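Local coordinates for protein beta-1,4-mannanase (Cryptopygus antarcticus, PDB 4OOZ) that hydrolyses internal beta-1,4-mannosidic linkages of mannans, galactomannans and glucomannans, releasing short manno-oligosaccharides from the polysaccharide backbone, at residues S40-A45 / W341-G346; K71-G76 / Q123-I128; W243-Q248 / K287-A292. One frame throughout, in Å; residues are numbered along the deposited sequence.

Contact 1 (S40-A45 / W341-G346). With BMA (beta-D-mannopyranose), chain G.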
loop_
_atom_site.group_PDB
_atom_site.type_symbol
_atom_site.label_atom_id
_atom_site.label_comp_id
_atom_site.label_asym_id
_atom_site.label_seq_id
_atom_site.Cartn_x
_atom_site.Cartn_y
_atom_site.Cartn_z
ATOM N N SER A 40 2.891 12.613 -2.059
ATOM C CA SER A 40 4.104 12.619 -2.860
ATOM C C SER A 40 5.265 12.054 -2.055
ATOM O O SER A 40 5.651 12.615 -1.031
ATOM C CB SER A 40 4.424 14.037 -3.337
ATOM O OG SER A 40 5.627 14.073 -4.083
ATOM N N GLY A 41 5.819 10.937 -2.510
ATOM C CA GLY A 41 6.923 10.324 -1.801
ATOM C C GLY A 41 7.522 9.111 -2.480
ATOM O O GLY A 41 7.465 8.962 -3.701
ATOM N N VAL A 42 8.104 8.238 -1.666
ATOM C CA VAL A 42 8.815 7.070 -2.162
ATOM C C VAL A 42 8.364 5.792 -1.485
ATOM O O VAL A 42 7.719 5.816 -0.438
ATOM C CB VAL A 42 10.334 7.196 -1.943
ATOM C CG1 VAL A 42 10.861 8.475 -2.549
ATOM C CG2 VAL A 42 10.654 7.145 -0.458
ATOM N N ASN A 43 8.713 4.670 -2.094
ATOM C CA ASN A 43 8.708 3.412 -1.379
ATOM C C ASN A 43 10.047 3.254 -0.676
ATOM O O ASN A 43 11.089 3.278 -1.323
ATOM C CB ASN A 43 8.465 2.235 -2.324
ATOM C CG ASN A 43 7.002 2.032 -2.640
ATOM O OD1 ASN A 43 6.332 1.209 -2.017
ATOM N ND2 ASN A 43 6.498 2.773 -3.619
ATOM N N PHE A 44 10.037 3.143 0.647
ATOM C CA PHE A 44 11.193 2.568 1.312
ATOM C C PHE A 44 11.153 1.129 0.876
ATOM O O PHE A 44 12.147 0.554 0.438
ATOM C CB PHE A 44 11.125 2.652 2.841
ATOM C CG PHE A 44 11.273 4.034 3.398
ATOM C CD1 PHE A 44 11.511 5.120 2.575
ATOM C CD2 PHE A 44 11.185 4.240 4.764
ATOM C CE1 PHE A 44 11.645 6.388 3.108
ATOM C CE2 PHE A 44 11.317 5.500 5.301
ATOM C CZ PHE A 44 11.545 6.578 4.474
ATOM N N ALA A 45 9.940 0.591 0.982
ATOM C CA ALA A 45 9.641 -0.830 0.940
ATOM C C ALA A 45 10.365 -1.553 2.074
ATOM O O ALA A 45 9.721 -2.237 2.865
ATOM C CB ALA A 45 9.991 -1.416 -0.402
ATOM N N TRP A 341 9.493 3.919 -6.984
ATOM C CA TRP A 341 9.779 2.600 -6.465
ATOM C C TRP A 341 11.161 2.484 -5.845
ATOM O O TRP A 341 12.175 2.862 -6.430
ATOM C CB TRP A 341 9.618 1.521 -7.521
ATOM C CG TRP A 341 10.072 0.215 -6.960
ATOM C CD1 TRP A 341 11.148 -0.514 -7.361
ATOM C CD2 TRP A 341 9.521 -0.475 -5.825
ATOM N NE1 TRP A 341 11.282 -1.633 -6.577
ATOM C CE2 TRP A 341 10.295 -1.634 -5.627
ATOM C CE3 TRP A 341 8.438 -0.237 -4.972
ATOM C CZ2 TRP A 341 10.021 -2.553 -4.618
ATOM C CZ3 TRP A 341 8.169 -1.152 -3.966
ATOM C CH2 TRP A 341 8.958 -2.295 -3.800
ATOM N N GLN A 342 11.129 1.912 -4.645
ATOM C CA GLN A 342 12.209 1.745 -3.680
ATOM C C GLN A 342 13.371 2.719 -3.615
ATOM O O GLN A 342 14.193 2.863 -4.521
ATOM C CB GLN A 342 12.767 0.332 -3.790
ATOM C CG GLN A 342 12.445 -0.379 -2.510
ATOM C CD GLN A 342 12.809 -1.817 -2.460
ATOM O OE1 GLN A 342 12.874 -2.498 -3.477
ATOM N NE2 GLN A 342 13.032 -2.305 -1.254
ATOM N N PHE A 343 13.427 3.310 -2.426
ATOM C CA PHE A 343 14.386 4.306 -1.983
ATOM C C PHE A 343 15.754 3.729 -1.640
ATOM O O PHE A 343 16.734 4.465 -1.546
ATOM C CB PHE A 343 13.802 5.029 -0.763
ATOM C CG PHE A 343 14.426 6.365 -0.469
ATOM C CD1 PHE A 343 14.160 7.463 -1.271
ATOM C CD2 PHE A 343 15.242 6.533 0.637
ATOM C CE1 PHE A 343 14.716 8.695 -0.991
ATOM C CE2 PHE A 343 15.802 7.764 0.927
ATOM C CZ PHE A 343 15.539 8.848 0.111
ATOM N N ASN A 344 15.828 2.416 -1.437
ATOM C CA ASN A 344 17.103 1.795 -1.085
ATOM C C ASN A 344 17.950 1.488 -2.309
ATOM O O ASN A 344 19.060 0.978 -2.191
ATOM C CB ASN A 344 16.894 0.520 -0.254
ATOM C CG ASN A 344 16.198 -0.598 -1.018
ATOM O OD1 ASN A 344 16.351 -0.752 -2.231
ATOM N ND2 ASN A 344 15.452 -1.411 -0.287
ATOM N N SER A 345 17.388 1.772 -3.480
ATOM C CA SER A 345 18.083 1.685 -4.763
ATOM C C SER A 345 18.386 0.258 -5.203
ATOM O O SER A 345 19.303 0.037 -5.992
ATOM C CB SER A 345 19.388 2.484 -4.718
ATOM O OG SER A 345 19.220 3.702 -4.016
ATOM N N GLY A 346 17.613 -0.706 -4.717
ATOM C CA GLY A 346 17.896 -2.100 -5.011
ATOM C C GLY A 346 16.789 -2.848 -5.732
ATOM O O GLY A 346 15.605 -2.549 -5.572
HETATM C C1 BMA G . 7.357 -5.175 -5.762
HETATM C C2 BMA G . 6.385 -5.714 -6.767
HETATM C C3 BMA G . 7.129 -6.592 -7.744
HETATM C C4 BMA G . 8.297 -5.831 -8.385
HETATM C C5 BMA G . 9.159 -5.107 -7.335
HETATM C C6 BMA G . 10.093 -4.108 -7.981
HETATM O O1 BMA G . 6.617 -4.326 -4.933
HETATM O O2 BMA G . 5.871 -4.635 -7.534
HETATM O O3 BMA G . 6.263 -7.077 -8.767
HETATM O O4 BMA G . 9.120 -6.739 -9.107
HETATM O O5 BMA G . 8.323 -4.387 -6.407
HETATM O O6 BMA G . 10.162 -4.375 -9.377
#

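Contact 2 (K71-G76 / Q123-I128)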
loop_
_atom_site.group_PDB
_atom_site.type_symbol
_atom_site.label_atom_id
_atom_site.label_comp_id
_atom_site.label_asym_id
_atom_site.label_seq_id
_atom_site.Cartn_x
_atom_site.Cartn_y
_atom_site.Cartn_z
ATOM N N LYS A 71 15.377 12.447 4.320
ATOM C CA LYS A 71 15.551 12.736 2.896
ATOM C C LYS A 71 14.209 13.003 2.217
ATOM O O LYS A 71 14.066 13.949 1.429
ATOM C CB LYS A 71 16.270 11.579 2.201
ATOM C CG LYS A 71 17.770 11.547 2.437
ATOM C CD LYS A 71 18.371 10.224 1.990
ATOM C CE LYS A 71 19.889 10.282 2.000
ATOM N NZ LYS A 71 20.416 10.818 3.283
ATOM N N VAL A 72 13.229 12.165 2.541
ATOM C CA VAL A 72 11.875 12.312 2.025
ATOM C C VAL A 72 11.331 13.711 2.285
ATOM O O VAL A 72 10.859 14.373 1.364
ATOM C CB VAL A 72 10.922 11.263 2.643
ATOM C CG1 VAL A 72 9.471 11.714 2.542
ATOM C CG2 VAL A 72 11.119 9.915 1.972
ATOM N N LYS A 73 11.412 14.174 3.528
ATOM C CA LYS A 73 10.867 15.489 3.848
ATOM C C LYS A 73 11.669 16.619 3.212
ATOM O O LYS A 73 11.096 17.559 2.658
ATOM C CB LYS A 73 10.795 15.701 5.358
ATOM C CG LYS A 73 10.077 16.988 5.733
ATOM C CD LYS A 73 8.700 17.038 5.081
ATOM C CE LYS A 73 8.066 18.415 5.196
ATOM N NZ LYS A 73 6.742 18.474 4.510
ATOM N N ALA A 74 12.993 16.530 3.295
ATOM C CA ALA A 74 13.863 17.565 2.745
ATOM C C ALA A 74 13.637 17.740 1.247
ATOM O O ALA A 74 13.772 18.840 0.717
ATOM C CB ALA A 74 15.318 17.240 3.027
ATOM N N SER A 75 13.281 16.653 0.570
ATOM C CA SER A 75 12.973 16.726 -0.853
ATOM C C SER A 75 11.552 17.219 -1.107
ATOM O O SER A 75 11.128 17.343 -2.255
ATOM C CB SER A 75 13.179 15.366 -1.509
ATOM O OG SER A 75 14.533 14.981 -1.406
ATOM N N GLY A 76 10.820 17.495 -0.034
ATOM C CA GLY A 76 9.494 18.073 -0.152
ATOM C C GLY A 76 8.405 17.056 -0.419
ATOM O O GLY A 76 7.505 17.295 -1.227
ATOM N N GLN A 123 8.673 14.543 11.461
ATOM C CA GLN A 123 9.181 15.046 10.187
ATOM C C GLN A 123 8.066 15.299 9.170
ATOM O O GLN A 123 8.327 15.412 7.973
ATOM C CB GLN A 123 10.207 14.074 9.603
ATOM C CG GLN A 123 11.508 14.026 10.379
ATOM C CD GLN A 123 12.457 15.148 10.010
ATOM O OE1 GLN A 123 12.086 16.085 9.309
ATOM N NE2 GLN A 123 13.691 15.063 10.494
ATOM N N ASN A 124 6.831 15.392 9.658
ATOM C CA ASN A 124 5.662 15.659 8.821
ATOM C C ASN A 124 5.534 14.699 7.643
ATOM O O ASN A 124 5.285 15.122 6.516
ATOM C CB ASN A 124 5.697 17.101 8.310
ATOM C CG ASN A 124 5.427 18.112 9.404
ATOM O OD1 ASN A 124 4.474 17.975 10.168
ATOM N ND2 ASN A 124 6.273 19.133 9.490
ATOM N N VAL A 125 5.703 13.409 7.911
ATOM C CA VAL A 125 5.660 12.395 6.865
ATOM C C VAL A 125 4.652 11.298 7.193
ATOM O O VAL A 125 4.662 10.751 8.287
ATOM C CB VAL A 125 7.051 11.763 6.645
ATOM C CG1 VAL A 125 6.939 10.438 5.912
ATOM C CG2 VAL A 125 7.958 12.724 5.893
ATOM N N PHE A 126 3.775 10.991 6.244
ATOM C CA PHE A 126 2.827 9.899 6.414
ATOM C C PHE A 126 3.468 8.565 6.065
ATOM O O PHE A 126 4.425 8.511 5.294
ATOM C CB PHE A 126 1.582 10.117 5.553
ATOM C CG PHE A 126 0.743 11.281 5.987
ATOM C CD1 PHE A 126 -0.006 11.215 7.147
ATOM C CD2 PHE A 126 0.697 12.439 5.230
ATOM C CE1 PHE A 126 -0.779 12.281 7.551
ATOM C CE2 PHE A 126 -0.077 13.511 5.628
ATOM C CZ PHE A 126 -0.816 13.431 6.790
ATOM N N LEU A 127 2.936 7.491 6.637
ATOM C CA LEU A 127 3.433 6.152 6.356
ATOM C C LEU A 127 2.308 5.231 5.908
ATOM O O LEU A 127 1.204 5.276 6.445
ATOM C CB LEU A 127 4.128 5.569 7.590
ATOM C CG LEU A 127 5.493 6.163 7.941
ATOM C CD1 LEU A 127 6.036 5.564 9.219
ATOM C CD2 LEU A 127 6.464 5.925 6.809
ATOM N N ILE A 128 2.595 4.402 4.913
ATOM C CA ILE A 128 1.657 3.374 4.487
ATOM C C ILE A 128 2.222 1.992 4.815
ATOM O O ILE A 128 3.094 1.479 4.113
ATOM C CB ILE A 128 1.355 3.473 2.983
ATOM C CG1 ILE A 128 0.750 4.844 2.659
ATOM C CG2 ILE A 128 0.417 2.350 2.557
ATOM C CD1 ILE A 128 0.285 5.000 1.230
#

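Contact 3 (W243-Q248 / K287-A292). With BMA (beta-D-mannopyranose), chain C.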
loop_
_atom_site.group_PDB
_atom_site.type_symbol
_atom_site.label_atom_id
_atom_site.label_comp_id
_atom_site.label_asym_id
_atom_site.label_seq_id
_atom_site.Cartn_x
_atom_site.Cartn_y
_atom_site.Cartn_z
ATOM N N TRP A 243 -0.229 -4.943 -8.974
ATOM C CA TRP A 243 0.459 -5.054 -10.249
ATOM C C TRP A 243 -0.472 -4.514 -11.328
ATOM O O TRP A 243 -1.635 -4.907 -11.390
ATOM C CB TRP A 243 0.838 -6.515 -10.503
ATOM C CG TRP A 243 0.805 -6.958 -11.932
ATOM C CD1 TRP A 243 1.853 -7.025 -12.801
ATOM C CD2 TRP A 243 -0.344 -7.412 -12.653
ATOM N NE1 TRP A 243 1.426 -7.494 -14.019
ATOM C CE2 TRP A 243 0.079 -7.736 -13.952
ATOM C CE3 TRP A 243 -1.691 -7.575 -12.322
ATOM C CZ2 TRP A 243 -0.797 -8.210 -14.920
ATOM C CZ3 TRP A 243 -2.555 -8.037 -13.280
ATOM C CH2 TRP A 243 -2.109 -8.353 -14.563
ATOM N N SER A 244 0.018 -3.564 -12.121
ATOM C CA SER A 244 -0.725 -3.002 -13.251
ATOM C C SER A 244 -2.119 -2.475 -12.902
ATOM O O SER A 244 -2.548 -2.486 -11.751
ATOM C CB SER A 244 -0.859 -4.038 -14.369
ATOM O OG SER A 244 -1.921 -4.934 -14.099
ATOM N N GLU A 245 -2.818 -2.014 -13.929
ATOM C CA GLU A 245 -4.108 -1.363 -13.775
ATOM C C GLU A 245 -5.231 -2.288 -14.202
ATOM O O GLU A 245 -6.408 -1.973 -14.037
ATOM C CB GLU A 245 -4.155 -0.079 -14.601
ATOM C CG GLU A 245 -3.899 -0.305 -16.085
ATOM C CD GLU A 245 -2.430 -0.525 -16.400
ATOM O OE1 GLU A 245 -1.585 -0.227 -15.529
ATOM O OE2 GLU A 245 -2.122 -1.022 -17.503
ATOM N N LEU A 246 -4.862 -3.446 -14.740
ATOM C CA LEU A 246 -5.832 -4.373 -15.315
ATOM C C LEU A 246 -6.740 -4.961 -14.254
ATOM O O LEU A 246 -7.659 -5.721 -14.569
ATOM C CB LEU A 246 -5.121 -5.508 -16.055
ATOM C CG LEU A 246 -3.781 -5.229 -16.743
ATOM C CD1 LEU A 246 -3.339 -6.424 -17.575
ATOM C CD2 LEU A 246 -3.826 -3.971 -17.600
ATOM N N THR A 247 -6.491 -4.614 -12.999
ATOM C CA THR A 247 -7.143 -5.313 -11.906
ATOM C C THR A 247 -8.038 -4.367 -11.100
ATOM O O THR A 247 -8.948 -4.812 -10.403
ATOM C CB THR A 247 -6.102 -5.969 -10.985
ATOM O OG1 THR A 247 -4.959 -6.335 -11.767
ATOM C CG2 THR A 247 -6.680 -7.236 -10.369
ATOM N N GLN A 248 -7.820 -3.060 -11.238
ATOM C CA GLN A 248 -8.593 -2.096 -10.461
ATOM C C GLN A 248 -9.321 -1.029 -11.291
ATOM O O GLN A 248 -9.384 0.134 -10.894
ATOM C CB GLN A 248 -7.683 -1.416 -9.442
ATOM C CG GLN A 248 -7.325 -2.317 -8.283
ATOM C CD GLN A 248 -6.526 -1.626 -7.193
ATOM O OE1 GLN A 248 -6.777 -0.473 -6.855
ATOM N NE2 GLN A 248 -5.548 -2.337 -6.636
ATOM N N LYS A 287 8.052 0.279 -22.955
ATOM C CA LYS A 287 6.723 0.605 -23.446
ATOM C C LYS A 287 5.701 0.509 -22.330
ATOM O O LYS A 287 5.587 -0.530 -21.680
ATOM C CB LYS A 287 6.332 -0.328 -24.595
ATOM C CG LYS A 287 6.762 0.154 -25.972
ATOM C CD LYS A 287 7.204 1.611 -25.935
ATOM C CE LYS A 287 7.163 2.249 -27.310
ATOM N NZ LYS A 287 7.712 3.631 -27.260
ATOM N N TRP A 288 4.969 1.594 -22.098
ATOM C CA TRP A 288 3.850 1.552 -21.171
ATOM C C TRP A 288 2.853 0.515 -21.640
ATOM O O TRP A 288 2.768 0.221 -22.831
ATOM C CB TRP A 288 3.144 2.905 -21.068
ATOM C CG TRP A 288 3.890 3.975 -20.344
ATOM C CD1 TRP A 288 4.247 5.195 -20.836
ATOM C CD2 TRP A 288 4.353 3.938 -18.990
ATOM N NE1 TRP A 288 4.911 5.917 -19.877
ATOM C CE2 TRP A 288 4.990 5.167 -18.734
ATOM C CE3 TRP A 288 4.297 2.983 -17.971
ATOM C CZ2 TRP A 288 5.563 5.468 -17.503
ATOM C CZ3 TRP A 288 4.869 3.284 -16.752
ATOM C CH2 TRP A 288 5.496 4.513 -16.529
ATOM N N ASN A 289 2.106 -0.054 -20.706
ATOM C CA ASN A 289 0.885 -0.726 -21.086
ATOM C C ASN A 289 0.014 0.354 -21.695
ATOM O O ASN A 289 0.022 1.491 -21.226
ATOM C CB ASN A 289 0.209 -1.400 -19.893
ATOM C CG ASN A 289 0.919 -2.673 -19.465
ATOM O OD1 ASN A 289 2.078 -2.900 -19.810
ATOM N ND2 ASN A 289 0.219 -3.511 -18.712
ATOM N N GLN A 290 -0.707 0.010 -22.755
ATOM C CA GLN A 290 -1.454 0.989 -23.540
ATOM C C GLN A 290 -2.363 1.876 -22.690
ATOM O O GLN A 290 -2.577 3.048 -23.005
ATOM C CB GLN A 290 -2.280 0.267 -24.605
ATOM C CG GLN A 290 -3.056 1.178 -25.534
ATOM C CD GLN A 290 -3.183 0.598 -26.924
ATOM O OE1 GLN A 290 -2.799 -0.548 -27.165
ATOM N NE2 GLN A 290 -3.720 1.384 -27.849
ATOM N N ASN A 291 -2.877 1.314 -21.600
ATOM C CA ASN A 291 -3.826 2.018 -20.753
ATOM C C ASN A 291 -3.243 2.293 -19.364
ATOM O O ASN A 291 -3.976 2.552 -18.407
ATOM C CB ASN A 291 -5.114 1.207 -20.637
ATOM C CG ASN A 291 -5.689 0.828 -21.993
ATOM O OD1 ASN A 291 -4.970 0.742 -22.984
ATOM N ND2 ASN A 291 -6.983 0.574 -22.035
ATOM N N ALA A 292 -1.917 2.240 -19.271
ATOM C CA ALA A 292 -1.203 2.500 -18.023
ATOM C C ALA A 292 -1.555 3.874 -17.458
ATOM O O ALA A 292 -1.968 4.762 -18.205
ATOM C CB ALA A 292 0.303 2.383 -18.245
HETATM C C1 BMA C . 4.641 -9.459 -18.100
HETATM C C2 BMA C . 4.095 -8.536 -16.985
HETATM C C3 BMA C . 4.920 -8.608 -15.708
HETATM C C4 BMA C . 5.239 -10.074 -15.353
HETATM C C5 BMA C . 6.026 -10.676 -16.520
HETATM C C6 BMA C . 6.551 -12.078 -16.242
HETATM O O2 BMA C . 2.774 -8.923 -16.629
HETATM O O3 BMA C . 4.243 -7.955 -14.636
HETATM O O4 BMA C . 5.900 -10.365 -14.050
HETATM O O5 BMA C . 5.117 -10.727 -17.645
HETATM O O6 BMA C . 5.652 -13.027 -16.803
#

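Contact 1 (S40-A45 / W341-G346)
Beside the active site, N43, near the end of strand 35-45, meets the substrate-binding W341, in the loop after strand 337-340. The N43 amide crosses the indole at its benzo side, the two planes 51° apart, with N43 CG 3.6 Å from W341 CE3; N43 OD1 is hydrogen-bonded to R81. A45 CB closes on the same ring, 3.7 Å from W341 CH2. One indole face carries CB of Q342; over the opposite face lies the mannose, its O5 3.1 Å from W341 CZ2 and the sugar hydrogen-bonded to E181 and E312, the probable acid/base and nucleophile. The two strands are parallel neighbours in the (beta/alpha)8 barrel of glycoside hydrolase family 5, and the backbone stays joined beyond their pairing: F343 N donates to N43 O at 2.6 Å, with an N-H...O angle of 143°. F343 is the second residue of a type I turn from Q342 to S345. With CG anti to the backbone N (chi1 -160°), the F343 ring is carried to V42, CD1 lying 3.6 Å from V42 CG2. The F44 side chain runs beside that of F343, pointing the same way, and W68 meets both rings edge-to-face.

Contact 2 (K71-G76 / Q123-I128)
K73 starts with CG anti to its backbone N (chi1 -173°) and then bends at chi2 (54°), and this bend brings the aliphatic part of the chain against the backbone carbonyl oxygen of Q123. K73 CG and CD each come 3.3 Å from Q123 O, so methylenes rather than the ammonium group meet the carbonyl oxygen. Further out the chain crosses N124, whose CB is 4.1 Å from K73 CE. The second meeting is between branched tips: V72 has CG1 anti to the backbone N (chi1 158°), and V125 CG2 touches V72 CG1 at 3.8 Å. V125 CG2 also lies near the root of the lysine, 4.1 Å from K73 CB, so a single methyl serves both helix residues.

In the (beta/alpha)8 barrel this is the junction between the C-terminal end of helix 58-74 and the turn that leads from helix 109-122 into strand 126-133, on the side where strands begin. Both helices end in a Schellman motif. G76 takes positive phi after the first, and its N bonds to K73 O at 2.7 Å. N124 plays the same part after the second, with V125 N bonded back to A120 O. The first ending is reinforced at K71 O, which accepts from S75 N at 2.9 Å and from S75 OG at 3.1 Å, the two donors arriving from opposite faces of the carbonyl plane. No hydrogen bond crosses between the segments, which meet by van der Waals contact. The tail of the chain passes close by: I381 N donates to N124 OD1, and S378 touches the K73 side chain.

Contact 3 (W243-Q248 / K287-A292)
E245 and N289 meet where two loops come together at the mouth of the barrel, and the shape of the glutamate decides how they meet. Its CG sits between the backbone N and the carbonyl carbon (chi1 58°), and the chain folds again at chi2 (-77°), turning the carboxylate toward the turn N289-A292. There CD lies 3.6 Å from A292 CA, while CG is 3.7 Å from N291 O, a carbonyl that accepts from Y301 OH. N289 has CG anti to its carbonyl carbon, and its amide plane stands nearly perpendicular to the carboxylate plane, 83° apart; N289 CB is 3.4 Å and N289 ND2 3.6 Å from E245 OE2. Beside this pair, L246 CD2 reaches within 4.2 Å of N289 ND2.

Each loop is shaped by a type I turn, E245-Q248 on one side and N289-A292 on the other. The loops follow strands 238-241 and 277-278 of the barrel, and the first carries the substrate-binding W243. Just before its turn, S244 OG donates to W243 O at 2.7 Å, coming from above the carbonyl plane, and rests over one face of the W243 indole. The indole in turn points its NE1 at a mannose: O2 is hydrogen-bonded at 3.3 Å, and O3 weakly at 2.9 Å, close to the ring plane. The same sugar is held by Q204 O, and Q204 touches both W243 and L246.

With an alanine at E245, the space between the turns would probably open, and N289 and A292 would lose the group they pack against. No hydrogen bond or salt bridge joins the two segments; their contact relies on shape and on weak polar contact round the E245 carboxylate, while hydrogen bonding to the sugar comes from W243.

Contacts 1 and 2 belong to one side of the barrel, their centres about 12 Å apart, and they touch: V42 packs on V72 and F343 on K71, so helix 58-74 lies against strand 35-45, which it follows in the chain. Contact 3 stands off among the loops above the strand ends, its centre about 20 Å from that of contact 1 and about 28 Å from that of contact 2. Along the sequence, contact 1 closes a loop that holds the other two in series, contact 2 before contact 3. Here the three contacts serve different parts of one barrel: contact 2 the helix-strand frame, contact 1 the surroundings of the catalytic residues, contact 3 another mannose-binding part of the cleft.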